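Local coordinates for 3-dehydroquinate dehydratase (Aquifex aeolicus, PDB 2EGZ), which catalyses the cis-dehydration of 3-dehydroquinate to 3-dehydroshikimate through a Schiff-base intermediate, the third step of the chorismate pathway, at residues T56-R61 with E79-S84. Numbering follows the deposited sequence.
Sequences TILTIR and ELSPLS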
ATOM      1  N   THR B  56     -10.524 -24.616   1.752  1.00 12.44           N
ATOM      2  CA  THR B  56      -9.844 -23.718   0.835  1.00 11.77           C
ATOM      3  C   THR B  56      -9.725 -22.290   1.330  1.00 12.02           C
ATOM      4  O   THR B  56     -10.523 -21.826   2.143  1.00 11.30           O
ATOM      5  CB  THR B  56     -10.586 -23.622  -0.511  1.00 13.26           C
ATOM      6  OG1 THR B  56     -11.906 -23.099  -0.283  1.00 11.76           O
ATOM      7  CG2 THR B  56     -10.689 -24.982  -1.171  1.00 12.42           C
ATOM      8  N   ILE B  57      -8.699 -21.611   0.832  1.00 13.40           N
ATOM      9  CA  ILE B  57      -8.480 -20.198   1.097  1.00 11.23           C
ATOM     10  C   ILE B  57      -8.410 -19.633  -0.316  1.00 12.09           C
ATOM     11  O   ILE B  57      -7.584 -20.064  -1.125  1.00 11.92           O
ATOM     12  CB  ILE B  57      -7.137 -19.892   1.802  1.00 13.08           C
ATOM     13  CG1 ILE B  57      -7.165 -20.371   3.255  1.00 10.93           C
ATOM     14  CG2 ILE B  57      -6.891 -18.384   1.791  1.00 13.40           C
ATOM     15  CD1 ILE B  57      -5.825 -20.236   3.960  1.00 13.14           C
ATOM     16  N   LEU B  58      -9.299 -18.698  -0.619  1.00 11.75           N
ATOM     17  CA  LEU B  58      -9.326 -18.068  -1.932  1.00 13.94           C
ATOM     18  C   LEU B  58      -8.475 -16.807  -1.852  1.00 15.07           C
ATOM     19  O   LEU B  58      -8.860 -15.837  -1.198  1.00 14.75           O
ATOM     20  CB  LEU B  58     -10.764 -17.701  -2.313  1.00 14.00           C
ATOM     21  CG  LEU B  58     -10.961 -16.887  -3.598  1.00 15.66           C
ATOM     22  CD1 LEU B  58     -10.510 -17.702  -4.804  1.00 16.04           C
ATOM     23  CD2 LEU B  58     -12.428 -16.500  -3.736  1.00 17.14           C
ATOM     24  N   THR B  59      -7.315 -16.836  -2.503  1.00 15.04           N
ATOM     25  CA  THR B  59      -6.405 -15.699  -2.514  1.00 16.33           C
ATOM     26  C   THR B  59      -6.125 -15.245  -3.937  1.00 16.15           C
ATOM     27  O   THR B  59      -5.866 -16.058  -4.819  1.00 17.01           O
ATOM     28  CB  THR B  59      -5.049 -16.040  -1.859  1.00 17.45           C
ATOM     29  OG1 THR B  59      -5.247 -16.346  -0.475  1.00 16.25           O
ATOM     30  CG2 THR B  59      -4.089 -14.857  -1.970  1.00 18.62           C
ATOM     31  N   ILE B  60      -6.188 -13.939  -4.149  1.00 16.78           N
ATOM     32  CA  ILE B  60      -5.912 -13.355  -5.458  1.00 17.60           C
ATOM     33  C   ILE B  60      -5.052 -12.153  -5.105  1.00 17.51           C
ATOM     34  O   ILE B  60      -5.474 -11.008  -5.239  1.00 18.31           O
ATOM     35  CB  ILE B  60      -7.203 -12.884  -6.143  1.00 18.30           C
ATOM     36  CG1 ILE B  60      -8.261 -13.988  -6.072  1.00 19.27           C
ATOM     37  CG2 ILE B  60      -6.913 -12.545  -7.604  1.00 20.44           C
ATOM     38  CD1 ILE B  60      -9.625 -13.568  -6.582  1.00 19.15           C
ATOM     39  N   ARG B  61      -3.843 -12.439  -4.634  1.00 19.06           N
ATOM     40  CA  ARG B  61      -2.909 -11.414  -4.183  1.00 19.78           C
ATOM     41  C   ARG B  61      -2.700 -10.222  -5.104  1.00 20.46           C
ATOM     42  O   ARG B  61      -2.407 -10.377  -6.289  1.00 21.19           O
ATOM     43  CB  ARG B  61      -1.549 -12.045  -3.873  1.00 20.42           C
ATOM     44  CG  ARG B  61      -0.645 -11.150  -3.041  1.00 23.81           C
ATOM     45  CD  ARG B  61      -1.134 -11.062  -1.603  1.00 26.81           C
ATOM     46  NE  ARG B  61      -1.080 -12.365  -0.945  1.00 28.64           N
ATOM     47  CZ  ARG B  61       0.048 -12.998  -0.626  1.00 32.51           C
ATOM     48  NH1 ARG B  61       1.231 -12.453  -0.893  1.00 31.25           N
ATOM     49  NH2 ARG B  61      -0.006 -14.189  -0.050  1.00 35.71           N
ATOM     50  N   GLU B  79     -18.199 -14.047  -6.977  1.00 26.09           N
ATOM     51  CA  GLU B  79     -18.720 -15.367  -7.299  1.00 27.31           C
ATOM     52  C   GLU B  79     -18.175 -16.544  -6.495  1.00 25.77           C
ATOM     53  O   GLU B  79     -18.905 -17.491  -6.210  1.00 26.17           O
ATOM     54  CB  GLU B  79     -18.496 -15.653  -8.785  1.00 30.22           C
ATOM     55  CG  GLU B  79     -19.135 -14.635  -9.712  1.00 34.12           C
ATOM     56  CD  GLU B  79     -20.617 -14.481  -9.456  1.00 35.84           C
ATOM     57  OE1 GLU B  79     -21.333 -15.506  -9.468  1.00 37.41           O
ATOM     58  OE2 GLU B  79     -21.067 -13.336  -9.244  1.00 38.25           O
ATOM     59  N   LEU B  80     -16.901 -16.490  -6.122  1.00 24.25           N
ATOM     60  CA  LEU B  80     -16.295 -17.604  -5.405  1.00 21.93           C
ATOM     61  C   LEU B  80     -16.158 -17.503  -3.886  1.00 21.23           C
ATOM     62  O   LEU B  80     -16.038 -18.526  -3.213  1.00 21.14           O
ATOM     63  CB  LEU B  80     -14.931 -17.915  -6.023  1.00 22.83           C
ATOM     64  CG  LEU B  80     -14.976 -18.203  -7.528  1.00 23.65           C
ATOM     65  CD1 LEU B  80     -13.569 -18.446  -8.048  1.00 24.88           C
ATOM     66  CD2 LEU B  80     -15.857 -19.416  -7.796  1.00 25.30           C
ATOM     67  N   SER B  81     -16.168 -16.295  -3.334  1.00 20.44           N
ATOM     68  CA  SER B  81     -16.048 -16.163  -1.884  1.00 20.27           C
ATOM     69  C   SER B  81     -17.150 -16.923  -1.141  1.00 19.56           C
ATOM     70  O   SER B  81     -16.920 -17.466  -0.058  1.00 19.89           O
ATOM     71  CB  SER B  81     -16.056 -14.690  -1.480  1.00 21.37           C
ATOM     72  OG  SER B  81     -14.851 -14.068  -1.895  1.00 25.15           O
ATOM     73  N   PRO B  82     -18.368 -16.960  -1.703  1.00 18.66           N
ATOM     74  CA  PRO B  82     -19.435 -17.690  -1.011  1.00 19.42           C
ATOM     75  C   PRO B  82     -19.184 -19.200  -1.028  1.00 19.36           C
ATOM     76  O   PRO B  82     -19.821 -19.957  -0.294  1.00 20.28           O
ATOM     77  CB  PRO B  82     -20.684 -17.324  -1.816  1.00 20.61           C
ATOM     78  CG  PRO B  82     -20.362 -15.962  -2.357  1.00 19.03           C
ATOM     79  CD  PRO B  82     -18.920 -16.123  -2.785  1.00 19.50           C
ATOM     80  N   LEU B  83     -18.242 -19.633  -1.860  1.00 18.63           N
ATOM     81  CA  LEU B  83     -17.954 -21.054  -2.001  1.00 18.85           C
ATOM     82  C   LEU B  83     -16.643 -21.527  -1.384  1.00 19.68           C
ATOM     83  O   LEU B  83     -16.372 -22.726  -1.359  1.00 22.49           O
ATOM     84  CB  LEU B  83     -17.978 -21.428  -3.485  1.00 20.49           C
ATOM     85  CG  LEU B  83     -19.223 -20.987  -4.260  1.00 22.02           C
ATOM     86  CD1 LEU B  83     -19.065 -21.357  -5.738  1.00 24.58           C
ATOM     87  CD2 LEU B  83     -20.464 -21.641  -3.660  1.00 22.18           C
ATOM     88  N   SER B  84     -15.829 -20.602  -0.893  1.00 16.40           N
ATOM     89  CA  SER B  84     -14.553 -20.967  -0.289  1.00 15.75           C
ATOM     90  C   SER B  84     -14.654 -20.848   1.231  1.00 14.54           C
ATOM     91  O   SER B  84     -15.309 -19.941   1.741  1.00 14.27           O
ATOM     92  CB  SER B  84     -13.446 -20.050  -0.815  1.00 16.79           C
ATOM     93  OG  SER B  84     -12.177 -20.455  -0.336  1.00 16.83           O
TER
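Leu80, near the C-terminal end of helix 73-80, meets Leu58 of strand 55-59 through its CB, which lies 3.7 Å from Leu58 CD2, and the two side chains run at about a right angle to one another. In Leu58, CG anti to the backbone N (chi1 173°) and a chi2 of 64° together bring CD2 against the end of the helix; Phe77 and Val31 pack against the same leucine. One residue on, the CD2 methyl of Leu58 also sits against Ser81, 3.8 Å from Ser81 N and 3.9 Å from Ser81 OG. That buried hydroxyl spends its polarity elsewhere, in a hydrogen bond with Thr87 OG1, and offers Leu58 only a van der Waals surface. The chain then turns, Leu83 N bonding to Leu80 O, and brings Ser84 back to the strand. With Ser84 OG held away from its own N (chi1 -175°), the hydroxyl reaches toward the strand: Thr56 OG1 donates to Ser84 OG at 2.7 Å, while Ser84 OG is also hydrogen-bonded to Tyr86 O. Ser84 CB rests 3.9 Å from Leu58 CB. A valine in place of Thr56 would probably put a methyl against Ser84 OG and leave that hydroxyl without its donor from the strand. Thr56 N also bonds to Asp85 OD2, so Thr56 holds two successive residues leading into strand 86-90. This is the return leg of a beta-alpha-beta unit, strand 55-59, helix 73-80 and strand 86-90, in the TIM barrel of type I dehydroquinases, with Arg61, which binds 3-dehydroquinate, just beyond the first strand.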